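Long-range contacts in malate synthase (Haloferax volcanii, PDB 5TAO), which catalyses the magnesium-dependent Claisen condensation of acetyl-CoA with glyoxylate, and hydrolysis of the resulting malyl-CoA, to give malate in the glyoxylate cycle: residues D49-T54 against R84-R89; I156-E161 against E190-K195. All coordinates share one frame; numbering follows the deposited sequence.

Overall arrangement
Both contacts lie at the C-terminal ends of strands in the eight-stranded parallel barrel of this HpcH/HpaI-family enzyme, where TIM-barrel active sites are found. Along the chain they follow in series: interaction 1 joins the loops after strands 45-49 and 80-81, and interaction 2 joins the end of strand 152-157 to helix 190-197, just after strand 183-188. Their centres are 14 Å apart, yet they meet at the metal site, where OD2 of Asp52 and OD2 of Asp192 stand 3.1 Å apart beside a bound lead ion. Glyoxylic acid molecules touch both contacts. Interaction 1 contributes Arg84, which binds glyoxylate and acetyl-CoA, and Asp52, a magnesium ligand; interaction 2 contributes Glu158 and Asp192, which bind both glyoxylate and magnesium.

Interaction 1: residues D49-T54 against R84-R89; sequences DNEDAT and RMVWHR. With GLV (glyoxylic acid), chain E; GLV (glyoxylic acid), chain C; GLV (glyoxylic acid), chain D.
Asp49 and Arg84 form a side-on salt bridge, their side chains running alongside each other. NE of Arg84 donates almost straight to OD1 of Asp49 (2.7 Å, 175°), and NH2 of Arg84 reaches OD2 of Asp49 on its syn side, tilted out of the carboxylate plane, also at 2.7 Å. The bend at chi3 of Arg84 (76°) turns the guanidinium toward this carboxylate, with the two planes 45° apart. Each Asp49 oxygen has a second donor from the opposite face of the carboxylate: N of Glu51 binds OD1, closing an Asx turn, and N of Ala53 binds OD2. Four N-H groups thus fix the carboxylate's rotation.

The second ion pair is purely electrostatic. OE1 of Glu51 sits 3.1 Å from CZ of Arg84, over the centre of one guanidinium face, where no N-H points at it. This salt-bridge network sets the substrate-binding guanidinium in the active site, beside the magnesium ligand Asp52; NH1 of Arg84 donates to O3 of the glyoxylic acid of chain C (3.1 Å).

In the backbone, N of Asn50 donates to O of Arg84 at 2.9 Å. One water joins Asn50 ND2, whose amide OD1 bonds to Thr19, to Val86 N; another joins Glu51 OE2 to Trp87 O. Nonpolar contact comes from CG1 of Val86 against CG of Glu51 (4.1 Å).

Arg84 rests on Val120 of strand 118-121, Met85 packs against helix 92-105, and Trp87 reaches helix 127-143.

Interaction 2: residues I156-E161 against E190-K195; sequences IIESGE and EVDYTK. With PB (lead (II) ion), chain G; GLV (glyoxylic acid), chain C; GLV (glyoxylic acid), chain E; GLV (glyoxylic acid), chain D.
The metal and glyoxylate site brings together Glu158 and Asp192, both magnesium ligands of the enzyme, their side chains extending in parallel toward the metal. OE1 of Glu158 and OD2 of Asp192 are both acceptors, 3.3 Å apart, with the carboxylate planes turned 33° to each other. In this crystal a lead ion lies among them: OD2 of Asp192 binds it at 2.2 Å, and Glu123 is a further ligand. Both carboxylate oxygens of Glu158 stand farther off, 3.0 Å from the lead. Its OE1 lies 2.9 Å from O1 of the glyoxylic acid of chain C, and its OE2 accepts from the backbone N of Glu123. Its chain is extended beyond CG (chi2 -170°), carrying the carboxylate in toward the ion.

Glu158 follows strand 152-157 of the TIM barrel, and Asp192 lies in the first turn of helix 190-197. With an alanine at Glu158, the N-H of Glu123 is likely to lose its acceptor and the cation part of the negative charge facing it.

Behind the carboxylates the backbones come close, with a CA-H...O contact of 3.4 Å from CA of Tyr193 to O of Glu158. The Tyr193 ring presents its edge to the chain, CD1 lying 3.7 Å from N of Ser159, while its hydroxyl bonds to Glu163.

Interaction 1: residues D49-T54 against R84-R89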
ATOM      1  N   ASP A  49     -32.061 -19.449  -1.844  1.00 40.84           N
ATOM      2  CA  ASP A  49     -31.225 -19.246  -0.714  1.00 34.92           C
ATOM      3  C   ASP A  49     -30.777 -20.436   0.087  1.00 41.30           C
ATOM      4  O   ASP A  49     -31.412 -20.765   1.074  1.00 40.66           O
ATOM      5  CB  ASP A  49     -31.893 -18.234   0.241  1.00 39.25           C
ATOM      6  CG  ASP A  49     -30.949 -17.782   1.395  1.00 42.61           C
ATOM      7  OD1 ASP A  49     -29.740 -18.044   1.301  1.00 37.55           O
ATOM      8  OD2 ASP A  49     -31.390 -17.191   2.383  1.00 40.51           O
ATOM      9  N   ASN A  50     -29.601 -20.987  -0.236  1.00 37.01           N
ATOM     10  CA  ASN A  50     -29.017 -22.105   0.479  1.00 35.01           C
ATOM     11  C   ASN A  50     -28.246 -21.859   1.785  1.00 37.66           C
ATOM     12  O   ASN A  50     -27.617 -22.759   2.313  1.00 45.30           O
ATOM     13  CB  ASN A  50     -28.122 -22.927  -0.457  1.00 41.75           C
ATOM     14  CG  ASN A  50     -28.268 -24.421  -0.215  1.00 48.89           C
ATOM     15  OD1 ASN A  50     -29.390 -24.903   0.004  1.00 45.09           O
ATOM     16  ND2 ASN A  50     -27.173 -25.158  -0.273  1.00 40.99           N
ATOM     17  N   GLU A  51     -28.308 -20.640   2.304  1.00 35.74           N
ATOM     18  CA  GLU A  51     -27.658 -20.252   3.535  1.00 39.01           C
ATOM     19  C   GLU A  51     -28.745 -19.933   4.538  1.00 42.72           C
ATOM     20  O   GLU A  51     -29.443 -20.842   4.927  1.00 48.31           O
ATOM     21  CB  GLU A  51     -26.696 -19.052   3.319  1.00 35.37           C
ATOM     22  CG  GLU A  51     -25.748 -18.800   4.516  1.00 38.54           C
ATOM     23  CD  GLU A  51     -25.781 -17.387   5.056  1.00 36.25           C
ATOM     24  OE1 GLU A  51     -26.730 -16.647   4.728  1.00 36.72           O
ATOM     25  OE2 GLU A  51     -24.837 -16.980   5.800  1.00 38.10           O
ATOM     26  N   ASP A  52     -28.938 -18.692   4.982  1.00 37.87           N
ATOM     27  CA  ASP A  52     -29.688 -18.572   6.217  1.00 41.31           C
ATOM     28  C   ASP A  52     -31.189 -19.017   6.058  1.00 42.01           C
ATOM     29  O   ASP A  52     -31.795 -19.380   7.034  1.00 45.69           O
ATOM     30  CB  ASP A  52     -29.683 -17.173   6.894  1.00 38.72           C
ATOM     31  CG  ASP A  52     -28.274 -16.623   7.286  1.00 44.07           C
ATOM     32  OD1 ASP A  52     -27.386 -17.406   7.564  1.00 44.30           O
ATOM     33  OD2 ASP A  52     -28.196 -15.353   7.380  1.00 32.83           O
ATOM     34  N   ALA A  53     -31.775 -18.968   4.874  1.00 47.43           N
ATOM     35  CA  ALA A  53     -33.201 -19.328   4.712  1.00 48.99           C
ATOM     36  C   ALA A  53     -33.481 -20.826   4.836  1.00 55.45           C
ATOM     37  O   ALA A  53     -34.594 -21.191   5.086  1.00 44.04           O
ATOM     38  CB  ALA A  53     -33.773 -18.794   3.410  1.00 46.70           C
ATOM     39  N   THR A  54     -32.446 -21.643   4.763  1.00 53.21           N
ATOM     40  CA  THR A  54     -32.540 -23.076   4.723  1.00 47.86           C
ATOM     41  C   THR A  54     -31.809 -23.677   5.911  1.00 46.18           C
ATOM     42  O   THR A  54     -30.677 -23.330   6.197  1.00 44.34           O
ATOM     43  CB  THR A  54     -31.910 -23.502   3.403  1.00 39.18           C
ATOM     44  OG1 THR A  54     -32.626 -22.876   2.344  1.00 44.13           O
ATOM     45  CG2 THR A  54     -31.810 -25.010   3.219  1.00 47.93           C
ATOM     46  N   ARG A  84     -27.876 -17.932  -3.394  1.00 31.03           N
ATOM     47  CA  ARG A  84     -26.974 -17.655  -2.332  1.00 34.86           C
ATOM     48  C   ARG A  84     -26.439 -18.941  -1.800  1.00 39.38           C
ATOM     49  O   ARG A  84     -27.205 -19.838  -1.422  1.00 34.93           O
ATOM     50  CB  ARG A  84     -27.578 -16.822  -1.221  1.00 35.94           C
ATOM     51  CG  ARG A  84     -26.653 -16.678  -0.039  1.00 38.78           C
ATOM     52  CD  ARG A  84     -27.039 -15.555   0.892  1.00 42.00           C
ATOM     53  NE  ARG A  84     -28.183 -15.849   1.739  1.00 40.29           N
ATOM     54  CZ  ARG A  84     -28.569 -15.099   2.772  1.00 43.13           C
ATOM     55  NH1 ARG A  84     -27.861 -14.048   3.211  1.00 42.41           N
ATOM     56  NH2 ARG A  84     -29.626 -15.426   3.440  1.00 41.11           N
ATOM     57  N   MET A  85     -25.106 -19.035  -1.774  1.00 32.92           N
ATOM     58  CA  MET A  85     -24.372 -20.179  -1.244  1.00 33.39           C
ATOM     59  C   MET A  85     -23.931 -19.950   0.164  1.00 35.76           C
ATOM     60  O   MET A  85     -23.996 -18.836   0.644  1.00 37.12           O
ATOM     61  CB  MET A  85     -23.125 -20.391  -2.085  1.00 39.20           C
ATOM     62  CG  MET A  85     -23.371 -20.611  -3.542  1.00 41.01           C
ATOM     63  SD  MET A  85     -24.002 -22.263  -3.845  1.00 43.06           S
ATOM     64  CE  MET A  85     -25.788 -21.963  -3.915  1.00 39.51           C
ATOM     65  N   VAL A  86     -23.492 -20.990   0.871  1.00 33.70           N
ATOM     66  CA  VAL A  86     -22.908 -20.779   2.166  1.00 31.52           C
ATOM     67  C   VAL A  86     -21.428 -20.203   2.026  1.00 29.18           C
ATOM     68  O   VAL A  86     -20.733 -20.449   1.022  1.00 34.60           O
ATOM     69  CB  VAL A  86     -22.868 -22.054   3.041  1.00 40.50           C
ATOM     70  CG1 VAL A  86     -24.270 -22.436   3.442  1.00 37.83           C
ATOM     71  CG2 VAL A  86     -22.099 -23.219   2.361  1.00 42.81           C
ATOM     72  N   TRP A  87     -21.006 -19.456   3.012  1.00 31.56           N
ATOM     73  CA  TRP A  87     -19.645 -18.866   3.029  1.00 29.41           C
ATOM     74  C   TRP A  87     -19.415 -18.336   4.407  1.00 29.30           C
ATOM     75  O   TRP A  87     -20.348 -17.946   5.114  1.00 30.15           O
ATOM     76  CB  TRP A  87     -19.551 -17.758   1.962  1.00 34.14           C
ATOM     77  CG  TRP A  87     -18.107 -17.185   1.848  1.00 33.18           C
ATOM     78  CD1 TRP A  87     -17.573 -16.172   2.579  1.00 32.48           C
ATOM     79  CD2 TRP A  87     -17.069 -17.701   1.035  1.00 32.54           C
ATOM     80  NE1 TRP A  87     -16.271 -15.965   2.212  1.00 34.57           N
ATOM     81  CE2 TRP A  87     -15.928 -16.864   1.245  1.00 32.93           C
ATOM     82  CE3 TRP A  87     -17.001 -18.743   0.114  1.00 33.29           C
ATOM     83  CZ2 TRP A  87     -14.723 -17.075   0.614  1.00 31.34           C
ATOM     84  CZ3 TRP A  87     -15.829 -18.972  -0.547  1.00 33.63           C
ATOM     85  CH2 TRP A  87     -14.651 -18.173  -0.247  1.00 34.19           C
ATOM     86  N   HIS A  88     -18.189 -18.348   4.889  1.00 33.48           N
ATOM     87  CA  HIS A  88     -17.906 -17.551   6.071  1.00 31.04           C
ATOM     88  C   HIS A  88     -16.402 -17.224   6.052  1.00 34.72           C
ATOM     89  O   HIS A  88     -15.563 -18.120   5.861  1.00 36.15           O
ATOM     90  CB  HIS A  88     -18.326 -18.222   7.375  1.00 33.03           C
ATOM     91  CG  HIS A  88     -18.545 -17.259   8.496  1.00 35.83           C
ATOM     92  ND1 HIS A  88     -17.524 -16.524   9.055  1.00 41.24           N
ATOM     93  CD2 HIS A  88     -19.668 -16.904   9.171  1.00 33.33           C
ATOM     94  CE1 HIS A  88     -17.985 -15.774  10.034  1.00 32.40           C
ATOM     95  NE2 HIS A  88     -19.290 -15.966  10.111  1.00 36.46           N
ATOM     96  N   ARG A  89     -16.101 -15.918   6.234  1.00 36.68           N
ATOM     97  CA  ARG A  89     -14.742 -15.422   6.449  1.00 33.32           C
ATOM     98  C   ARG A  89     -13.848 -16.130   7.506  1.00 32.51           C
ATOM     99  O   ARG A  89     -12.640 -16.134   7.355  1.00 39.73           O
ATOM    100  CB  ARG A  89     -14.824 -13.903   6.766  1.00 28.52           C
ATOM    101  CG  ARG A  89     -15.402 -13.548   8.105  1.00 30.50           C
ATOM    102  CD  ARG A  89     -15.752 -12.083   8.229  1.00 30.68           C
ATOM    103  NE  ARG A  89     -16.571 -11.864   9.416  1.00 33.55           N
ATOM    104  CZ  ARG A  89     -17.904 -12.001   9.494  1.00 31.99           C
ATOM    105  NH1 ARG A  89     -18.659 -12.397   8.435  1.00 36.10           N
ATOM    106  NH2 ARG A  89     -18.483 -11.793  10.647  1.00 34.61           N
TER
HETATM  107  C1  GLV E 504     -24.434 -16.735  10.308  1.00 66.75           C
HETATM  108  O1  GLV E 504     -23.335 -17.164   9.934  1.00 79.96           O
HETATM  109  C2  GLV E 504     -25.423 -16.154   9.356  1.00 52.25           C
HETATM  110  O2  GLV E 504     -26.538 -15.824   9.861  1.00 55.35           O
HETATM  111  O3  GLV E 504     -25.202 -15.948   8.132  1.00 22.88           O
HETATM  112  C1  GLV C 502     -29.022 -11.064   6.775  1.00 60.93           C
HETATM  113  O1  GLV C 502     -28.006 -10.528   7.281  1.00 47.05           O
HETATM  114  C2  GLV C 502     -29.070 -12.480   6.279  1.00 64.02           C
HETATM  115  O2  GLV C 502     -30.168 -13.108   6.036  1.00 60.20           O
HETATM  116  O3  GLV C 502     -27.984 -13.085   6.167  1.00 62.28           O
HETATM  117  C1  GLV D 503     -16.282 -12.718  13.955  1.00 77.70           C
HETATM  118  O1  GLV D 503     -16.162 -12.893  15.168  1.00 88.40           O
HETATM  119  C2  GLV D 503     -15.471 -11.675  13.289  1.00 57.55           C
HETATM  120  O2  GLV D 503     -15.718 -11.341  12.152  1.00 43.98           O
HETATM  121  O3  GLV D 503     -14.578 -11.012  13.884  1.00 67.24           O
HETATM  122  O   HOH W   1     -24.433 -23.599  -0.391  1.00 35.35           O
HETATM  123  O   HOH W   2     -22.871 -18.614   5.683  1.00 33.72           O

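Interaction 2: residues I156-E161 against E190-K195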
ATOM      1  N   ILE A 156     -22.895 -10.170   0.481  1.00 30.89           N
ATOM      2  CA  ILE A 156     -23.604  -9.572   1.563  1.00 32.49           C
ATOM      3  C   ILE A 156     -22.595  -8.924   2.550  1.00 35.43           C
ATOM      4  O   ILE A 156     -21.695  -9.585   3.039  1.00 31.60           O
ATOM      5  CB  ILE A 156     -24.391 -10.569   2.410  1.00 29.71           C
ATOM      6  CG1 ILE A 156     -25.232 -11.572   1.601  1.00 33.18           C
ATOM      7  CG2 ILE A 156     -25.349  -9.815   3.291  1.00 31.85           C
ATOM      8  CD1 ILE A 156     -26.193 -10.969   0.677  1.00 34.47           C
ATOM      9  N   ILE A 157     -22.807  -7.645   2.848  1.00 31.63           N
ATOM     10  CA  ILE A 157     -21.933  -6.875   3.739  1.00 32.00           C
ATOM     11  C   ILE A 157     -22.559  -7.065   5.140  1.00 33.54           C
ATOM     12  O   ILE A 157     -23.604  -6.496   5.443  1.00 31.68           O
ATOM     13  CB  ILE A 157     -21.861  -5.360   3.335  1.00 28.80           C
ATOM     14  CG1 ILE A 157     -21.400  -5.137   1.885  1.00 29.10           C
ATOM     15  CG2 ILE A 157     -21.022  -4.530   4.344  1.00 30.54           C
ATOM     16  CD1 ILE A 157     -20.041  -5.744   1.509  1.00 31.36           C
ATOM     17  N   GLU A 158     -21.938  -7.889   5.973  1.00 30.26           N
ATOM     18  CA  GLU A 158     -22.508  -8.186   7.308  1.00 33.42           C
ATOM     19  C   GLU A 158     -21.425  -8.314   8.347  1.00 32.43           C
ATOM     20  O   GLU A 158     -21.571  -8.993   9.366  1.00 33.72           O
ATOM     21  CB  GLU A 158     -23.406  -9.441   7.260  1.00 38.72           C
ATOM     22  CG  GLU A 158     -23.094 -10.441   6.202  1.00 40.94           C
ATOM     23  CD  GLU A 158     -24.183 -11.563   6.059  1.00 36.12           C
ATOM     24  OE1 GLU A 158     -25.333 -11.461   6.520  1.00 38.36           O
ATOM     25  OE2 GLU A 158     -23.790 -12.567   5.472  1.00 32.25           O
ATOM     26  N   SER A 159     -20.330  -7.562   8.119  1.00 33.17           N
ATOM     27  CA  SER A 159     -19.266  -7.437   9.074  1.00 31.32           C
ATOM     28  C   SER A 159     -18.613  -6.087   8.949  1.00 30.35           C
ATOM     29  O   SER A 159     -18.644  -5.488   7.882  1.00 28.68           O
ATOM     30  CB  SER A 159     -18.300  -8.518   8.856  1.00 31.48           C
ATOM     31  OG  SER A 159     -17.495  -8.433   7.721  1.00 34.02           O
ATOM     32  N   GLY A 160     -18.026  -5.643  10.026  1.00 27.43           N
ATOM     33  CA  GLY A 160     -17.223  -4.423  10.036  1.00 29.27           C
ATOM     34  C   GLY A 160     -16.149  -4.523   8.973  1.00 26.25           C
ATOM     35  O   GLY A 160     -15.874  -3.577   8.277  1.00 28.99           O
ATOM     36  N   GLU A 161     -15.512  -5.674   8.927  1.00 26.20           N
ATOM     37  CA  GLU A 161     -14.467  -5.973   7.998  1.00 31.91           C
ATOM     38  C   GLU A 161     -14.865  -5.759   6.563  1.00 31.98           C
ATOM     39  O   GLU A 161     -14.090  -5.170   5.749  1.00 30.18           O
ATOM     40  CB  GLU A 161     -13.973  -7.427   8.122  1.00 33.90           C
ATOM     41  CG  GLU A 161     -13.291  -7.746   9.356  1.00 42.73           C
ATOM     42  CD  GLU A 161     -14.294  -8.266  10.390  1.00 40.39           C
ATOM     43  OE1 GLU A 161     -15.367  -7.639  10.586  1.00 33.91           O
ATOM     44  OE2 GLU A 161     -14.031  -9.315  10.972  1.00 59.49           O
ATOM     45  N   GLU A 190     -28.155  -6.436   7.534  1.00 33.74           N
ATOM     46  CA  GLU A 190     -28.255  -5.827   8.832  1.00 34.90           C
ATOM     47  C   GLU A 190     -28.393  -6.799   9.961  1.00 33.52           C
ATOM     48  O   GLU A 190     -27.895  -6.534  11.072  1.00 31.57           O
ATOM     49  CB  GLU A 190     -29.394  -4.811   8.882  1.00 38.92           C
ATOM     50  CG  GLU A 190     -29.076  -3.451   8.303  1.00 38.98           C
ATOM     51  CD  GLU A 190     -29.430  -3.305   6.847  1.00 38.78           C
ATOM     52  OE1 GLU A 190     -29.619  -4.269   6.156  1.00 34.16           O
ATOM     53  OE2 GLU A 190     -29.458  -2.205   6.369  1.00 38.95           O
ATOM     54  N   VAL A 191     -29.066  -7.925   9.712  1.00 39.47           N
ATOM     55  CA  VAL A 191     -29.245  -8.909  10.755  1.00 37.47           C
ATOM     56  C   VAL A 191     -27.906  -9.398  11.311  1.00 35.93           C
ATOM     57  O   VAL A 191     -27.652  -9.276  12.517  1.00 33.93           O
ATOM     58  CB  VAL A 191     -30.064 -10.146  10.321  1.00 43.19           C
ATOM     59  CG1 VAL A 191     -30.357 -10.967  11.555  1.00 48.60           C
ATOM     60  CG2 VAL A 191     -31.371  -9.739   9.638  1.00 54.01           C
ATOM     61  N   ASP A 192     -27.065 -10.006  10.458  1.00 29.77           N
ATOM     62  CA  ASP A 192     -25.795 -10.480  10.926  1.00 29.10           C
ATOM     63  C   ASP A 192     -24.783  -9.335  11.257  1.00 31.92           C
ATOM     64  O   ASP A 192     -23.904  -9.476  12.081  1.00 33.36           O
ATOM     65  CB  ASP A 192     -25.305 -11.508   9.967  1.00 34.87           C
ATOM     66  CG  ASP A 192     -26.241 -12.775   9.923  1.00 39.16           C
ATOM     67  OD1 ASP A 192     -27.030 -12.952  10.844  1.00 45.94           O
ATOM     68  OD2 ASP A 192     -26.196 -13.574   8.941  1.00 42.36           O
ATOM     69  N   TYR A 193     -24.895  -8.200  10.593  1.00 35.68           N
ATOM     70  CA  TYR A 193     -24.001  -7.111  10.816  1.00 30.10           C
ATOM     71  C   TYR A 193     -24.189  -6.651  12.213  1.00 28.34           C
ATOM     72  O   TYR A 193     -23.255  -6.388  12.907  1.00 29.41           O
ATOM     73  CB  TYR A 193     -24.395  -5.993   9.857  1.00 33.85           C
ATOM     74  CG  TYR A 193     -23.543  -4.743  10.021  1.00 33.65           C
ATOM     75  CD1 TYR A 193     -22.299  -4.647   9.407  1.00 33.48           C
ATOM     76  CD2 TYR A 193     -24.037  -3.625  10.752  1.00 34.19           C
ATOM     77  CE1 TYR A 193     -21.523  -3.477   9.505  1.00 32.09           C
ATOM     78  CE2 TYR A 193     -23.282  -2.495  10.906  1.00 37.45           C
ATOM     79  CZ  TYR A 193     -22.046  -2.394  10.254  1.00 35.12           C
ATOM     80  OH  TYR A 193     -21.397  -1.203  10.413  1.00 35.29           O
ATOM     81  N   THR A 194     -25.438  -6.539  12.658  1.00 31.18           N
ATOM     82  CA  THR A 194     -25.748  -6.262  14.059  1.00 33.12           C
ATOM     83  C   THR A 194     -25.061  -7.129  15.097  1.00 34.60           C
ATOM     84  O   THR A 194     -24.493  -6.655  16.135  1.00 33.42           O
ATOM     85  CB  THR A 194     -27.269  -6.304  14.305  1.00 34.51           C
ATOM     86  OG1 THR A 194     -27.908  -5.431  13.433  1.00 36.01           O
ATOM     87  CG2 THR A 194     -27.653  -5.919  15.717  1.00 35.56           C
ATOM     88  N   LYS A 195     -24.996  -8.386  14.800  1.00 31.84           N
ATOM     89  CA  LYS A 195     -24.312  -9.296  15.702  1.00 31.32           C
ATOM     90  C   LYS A 195     -22.816  -9.139  15.561  1.00 33.29           C
ATOM     91  O   LYS A 195     -22.109  -9.098  16.544  1.00 31.45           O
ATOM     92  CB  LYS A 195     -24.733 -10.727  15.321  1.00 36.00           C
ATOM     93  CG  LYS A 195     -24.090 -11.854  16.080  1.00 37.88           C
ATOM     94  CD  LYS A 195     -24.203 -11.654  17.564  1.00 40.18           C
ATOM     95  CE  LYS A 195     -23.743 -12.943  18.312  1.00 42.33           C
ATOM     96  NZ  LYS A 195     -24.046 -12.831  19.751  1.00 50.92           N
TER
HETATM   97 PB    PB G 506     -25.579 -14.379   7.029  1.00 50.39          PB
HETATM   98  C1  GLV C 502     -29.022 -11.064   6.775  1.00 60.93           C
HETATM   99  O1  GLV C 502     -28.006 -10.528   7.281  1.00 47.05           O
HETATM  100  C2  GLV C 502     -29.070 -12.480   6.279  1.00 64.02           C
HETATM  101  O2  GLV C 502     -30.168 -13.108   6.036  1.00 60.20           O
HETATM  102  O3  GLV C 502     -27.984 -13.085   6.167  1.00 62.28           O
HETATM  103  C1  GLV E 504     -24.434 -16.735  10.308  1.00 66.75           C
HETATM  104  O1  GLV E 504     -23.335 -17.164   9.934  1.00 79.96           O
HETATM  105  C2  GLV E 504     -25.423 -16.154   9.356  1.00 52.25           C
HETATM  106  O2  GLV E 504     -26.538 -15.824   9.861  1.00 55.35           O
HETATM  107  O3  GLV E 504     -25.202 -15.948   8.132  1.00 22.88           O
HETATM  108  C1  GLV D 503     -16.282 -12.718  13.955  1.00 77.70           C
HETATM  109  O1  GLV D 503     -16.162 -12.893  15.168  1.00 88.40           O
HETATM  110  C2  GLV D 503     -15.471 -11.675  13.289  1.00 57.55           C
HETATM  111  O2  GLV D 503     -15.718 -11.341  12.152  1.00 43.98           O
HETATM  112  O3  GLV D 503     -14.578 -11.012  13.884  1.00 67.24           O